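Cupin type-2 domain-containing protein (Ralstonia eutropha, PDB 2OPK) is of unknown function but adopts a cupin fold and has been putatively assigned as a mannose-6-phosphate isomerase. Local coordinates at residues 12-23 with 34-42. Numbering follows the deposited sequence. Where two conformers were deposited one is given.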
loop_
_atom_site.group_PDB
_atom_site.type_symbol
_atom_site.label_atom_id
_atom_site.label_comp_id
_atom_site.label_asym_id
_atom_site.label_seq_id
_atom_site.Cartn_x
_atom_site.Cartn_y
_atom_site.Cartn_z
ATOM N N ASP B 12 -11.234 -6.144 -11.439
ATOM C CA ASP B 12 -11.603 -5.157 -12.460
ATOM C C ASP B 12 -10.396 -4.444 -13.064
ATOM O O ASP B 12 -10.418 -3.224 -13.226
ATOM C CB ASP B 12 -12.582 -4.112 -11.884
ATOM C CG ASP B 12 -13.774 -4.759 -11.180
ATOM O OD1 ASP B 12 -14.341 -5.709 -11.764
ATOM O OD2 ASP B 12 -14.161 -4.308 -10.063
ATOM N N VAL B 13 -9.383 -5.221 -13.441
ATOM C CA VAL B 13 -8.145 -4.709 -14.014
ATOM C C VAL B 13 -8.175 -4.932 -15.541
ATOM O O VAL B 13 -8.075 -6.077 -15.992
ATOM C CB VAL B 13 -6.924 -5.453 -13.427
ATOM C CG1 VAL B 13 -5.652 -5.147 -14.225
ATOM C CG2 VAL B 13 -6.754 -5.136 -11.964
ATOM N N PRO B 14 -8.292 -3.845 -16.340
ATOM C CA PRO B 14 -8.272 -3.999 -17.803
ATOM C C PRO B 14 -6.925 -4.439 -18.342
ATOM O O PRO B 14 -5.927 -3.762 -18.105
ATOM C CB PRO B 14 -8.593 -2.592 -18.312
ATOM C CG PRO B 14 -9.167 -1.852 -17.158
ATOM C CD PRO B 14 -8.463 -2.432 -15.962
ATOM N N VAL B 15 -6.899 -5.564 -19.039
ATOM C CA VAL B 15 -5.677 -6.112 -19.641
ATOM C C VAL B 15 -5.536 -5.537 -21.048
ATOM O O VAL B 15 -6.465 -5.609 -21.834
ATOM C CB VAL B 15 -5.764 -7.646 -19.747
ATOM C CG1 VAL B 15 -4.563 -8.188 -20.455
ATOM C CG2 VAL B 15 -5.891 -8.275 -18.355
ATOM N N GLY B 16 -4.394 -4.954 -21.370
ATOM C CA GLY B 16 -4.202 -4.328 -22.665
ATOM C C GLY B 16 -4.743 -2.919 -22.883
ATOM O O GLY B 16 -4.748 -2.455 -24.025
ATOM N N ALA B 17 -5.170 -2.197 -21.842
ATOM C CA ALA B 17 -5.614 -0.803 -22.058
ATOM C C ALA B 17 -4.437 -0.011 -22.662
ATOM O O ALA B 17 -3.333 -0.129 -22.163
ATOM C CB ALA B 17 -6.057 -0.174 -20.755
ATOM N N PRO B 18 -4.652 0.799 -23.727
ATOM C CA PRO B 18 -3.497 1.481 -24.327
ATOM C C PRO B 18 -2.772 2.458 -23.437
ATOM O O PRO B 18 -1.555 2.631 -23.603
ATOM C CB PRO B 18 -4.117 2.275 -25.487
ATOM C CG PRO B 18 -5.338 1.574 -25.766
ATOM C CD PRO B 18 -5.879 1.141 -24.459
ATOM N N ASP B 19 -3.493 3.103 -22.504
ATOM C CA ASP B 19 -2.877 4.041 -21.568
ATOM C C ASP B 19 -3.042 3.634 -20.112
ATOM O O ASP B 19 -3.953 2.865 -19.781
ATOM C CB ASP B 19 -3.447 5.425 -21.786
ATOM C CG ASP B 19 -3.105 5.951 -23.165
ATOM O OD1 ASP B 19 -1.912 6.082 -23.461
ATOM O OD2 ASP B 19 -4.025 6.191 -23.958
ATOM N N GLU B 20 -2.157 4.155 -19.256
ATOM C CA GLU B 20 -2.231 3.886 -17.812
ATOM C C GLU B 20 -3.520 4.417 -17.248
ATOM O O GLU B 20 -4.021 5.446 -17.715
ATOM C CB GLU B 20 -1.092 4.522 -17.001
ATOM C CG GLU B 20 0.190 3.817 -17.133
ATOM C CD GLU B 20 1.218 4.250 -16.104
ATOM O OE1 GLU B 20 1.157 5.398 -15.609
ATOM O OE2 GLU B 20 2.118 3.429 -15.848
ATOM N N ILE B 21 -4.045 3.688 -16.263
ATOM C CA ILE B 21 -5.290 4.010 -15.585
ATOM C C ILE B 21 -5.014 4.295 -14.124
ATOM O O ILE B 21 -4.267 3.558 -13.469
ATOM C CB ILE B 21 -6.290 2.814 -15.756
ATOM C CG1 ILE B 21 -6.811 2.810 -17.191
ATOM C CG2 ILE B 21 -7.406 2.855 -14.760
ATOM C CD1 ILE B 21 -7.409 1.509 -17.635
ATOM N N PHE B 22 -5.635 5.361 -13.614
ATOM C CA PHE B 22 -5.551 5.725 -12.232
ATOM C C PHE B 22 -6.932 5.721 -11.613
ATOM O O PHE B 22 -7.891 6.232 -12.217
ATOM C CB PHE B 22 -4.942 7.120 -12.089
ATOM C CG PHE B 22 -3.523 7.206 -12.565
ATOM C CD1 PHE B 22 -3.234 7.242 -13.913
ATOM C CD2 PHE B 22 -2.469 7.309 -11.660
ATOM C CE1 PHE B 22 -1.919 7.346 -14.366
ATOM C CE2 PHE B 22 -1.138 7.352 -12.120
ATOM C CZ PHE B 22 -0.872 7.391 -13.453
ATOM N N GLN B 23 -7.026 5.162 -10.410
ATOM C CA GLN B 23 -8.287 5.071 -9.666
ATOM C C GLN B 23 -8.043 5.335 -8.197
ATOM O O GLN B 23 -7.341 4.565 -7.543
ATOM C CB GLN B 23 -8.938 3.700 -9.843
ATOM C CG GLN B 23 -9.387 3.496 -11.266
ATOM C CD GLN B 23 -10.115 2.209 -11.487
ATOM O OE1 GLN B 23 -9.533 1.175 -11.326
ATOM N NE2 GLN B 23 -11.379 2.273 -11.914
ATOM N N GLU B 34 -4.195 5.636 -4.222
ATOM C CA GLU B 34 -4.718 5.236 -5.511
ATOM C C GLU B 34 -4.051 3.981 -6.040
ATOM O O GLU B 34 -2.909 3.663 -5.718
ATOM C CB GLU B 34 -4.539 6.361 -6.544
ATOM C CG GLU B 34 -3.090 6.620 -6.923
ATOM C CD GLU B 34 -2.900 7.791 -7.862
ATOM O OE1 GLU B 34 -3.903 8.260 -8.471
ATOM O OE2 GLU B 34 -1.713 8.225 -7.978
ATOM N N ARG B 35 -4.798 3.310 -6.904
ATOM C CA ARG B 35 -4.325 2.174 -7.693
ATOM C C ARG B 35 -3.944 2.702 -9.103
ATOM O O ARG B 35 -4.637 3.569 -9.646
ATOM C CB ARG B 35 -5.488 1.222 -7.811
ATOM C CG ARG B 35 -5.246 0.054 -8.553
ATOM C CD ARG B 35 -6.432 -0.862 -8.471
ATOM N NE ARG B 35 -7.543 -0.607 -9.388
ATOM C CZ ARG B 35 -8.316 -1.602 -9.854
ATOM N NH1 ARG B 35 -8.057 -2.849 -9.505
ATOM N NH2 ARG B 35 -9.335 -1.403 -10.657
ATOM N N ILE B 36 -2.833 2.211 -9.647
ATOM C CA ILE B 36 -2.387 2.531 -11.005
ATOM C C ILE B 36 -2.311 1.210 -11.742
ATOM O O ILE B 36 -1.810 0.206 -11.191
ATOM C CB ILE B 36 -0.993 3.167 -11.072
ATOM C CG1 ILE B 36 -0.881 4.325 -10.082
ATOM C CG2 ILE B 36 -0.659 3.610 -12.555
ATOM C CD1 ILE B 36 0.563 4.953 -9.891
ATOM N N ILE B 37 -2.851 1.184 -12.962
ATOM C CA ILE B 37 -2.830 -0.005 -13.797
ATOM C C ILE B 37 -2.041 0.305 -15.065
ATOM O O ILE B 37 -2.461 1.151 -15.897
ATOM C CB ILE B 37 -4.256 -0.471 -14.189
ATOM C CG1 ILE B 37 -5.170 -0.574 -12.953
ATOM C CG2 ILE B 37 -4.210 -1.793 -14.947
ATOM C CD1 ILE B 37 -4.753 -1.612 -11.944
ATOM N N SER B 38 -0.893 -0.360 -15.199
ATOM C CA SER B 38 -0.051 -0.257 -16.370
ATOM C C SER B 38 -0.221 -1.510 -17.175
ATOM O O SER B 38 -0.526 -2.592 -16.652
ATOM C CB SER B 38 1.416 -0.121 -15.982
ATOM O OG SER B 38 1.637 0.987 -15.127
ATOM N N ASN B 39 -0.019 -1.349 -18.469
ATOM C CA ASN B 39 -0.020 -2.466 -19.415
ATOM C C ASN B 39 1.115 -2.227 -20.397
ATOM O O ASN B 39 0.881 -2.073 -21.600
ATOM C CB ASN B 39 -1.347 -2.555 -20.168
ATOM C CG ASN B 39 -2.414 -3.237 -19.365
ATOM O OD1 ASN B 39 -2.421 -4.465 -19.264
ATOM N ND2 ASN B 39 -3.341 -2.443 -18.798
ATOM N N GLY B 40 2.337 -2.143 -19.865
ATOM C CA GLY B 40 3.520 -2.021 -20.706
ATOM C C GLY B 40 3.974 -0.634 -21.085
ATOM O O GLY B 40 4.982 -0.493 -21.777
ATOM N N GLN B 41 3.303 0.388 -20.585
ATOM C CA GLN B 41 3.705 1.768 -20.885
ATOM C C GLN B 41 4.908 2.182 -20.059
ATOM O O GLN B 41 5.161 1.620 -18.982
ATOM C CB GLN B 41 2.573 2.793 -20.628
ATOM C CG GLN B 41 1.261 2.454 -21.328
ATOM C CD GLN B 41 0.340 1.583 -20.476
ATOM O OE1 GLN B 41 0.723 1.173 -19.391
ATOM N NE2 GLN B 41 -0.845 1.258 -20.985
ATOM N N ALA B 42 5.633 3.180 -20.578
ATOM C CA ALA B 42 6.723 3.817 -19.881
ATOM C C ALA B 42 6.554 5.335 -19.996
ATOM O O ALA B 42 5.863 5.806 -20.858
ATOM C CB ALA B 42 8.045 3.383 -20.506
HETATM O O HOH W 1 -1.140 -1.388 -23.525
HETATM O O HOH W 2 -3.176 0.536 -18.556
HETATM O O HOH W 3 4.463 3.858 -17.051
#
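I21 and I37 exchange both backbone hydrogen bonds, as do Q23 and R35, in the antiparallel hairpin of strands 21-28 and 31-38 at one edge of the larger cupin sheet. On one face the R35 guanidinium presents its edge to Q23: NH2 donates to Q23 OE1 at 2.7 Å, in the carbonyl plane, with the amide and guanidinium planes 20° apart. R35 NH1 meanwhile bonds the carbonyls of L9 and A11, tying the preceding loop to the strand. Beside it V13 CG1 packs on I37 CG2 at 3.7 Å. On the other face I36 CG2 sits over the F22 ring in a CH-pi contact, 4.0 Å from the centroid. At the strand end S38 OG, also bonded to W104 NE1, donates to E20 OE2 at 2.6 Å from above the carboxylate plane.

Past the strands, the N39 amide bridges the loop, ND2 donating one hydrogen to P14 O and OD1 accepting from G16 N. The Q41 amide braces the same turn from within: OE1 accepts the N39 backbone N-H, and the bend at chi2 (90°) lets NE2 reach P18 O at 3.0 Å. An ordered water between the two loops donates to D19 O and I37 O and accepts the other hydrogen of N39 ND2 at 3.0 Å.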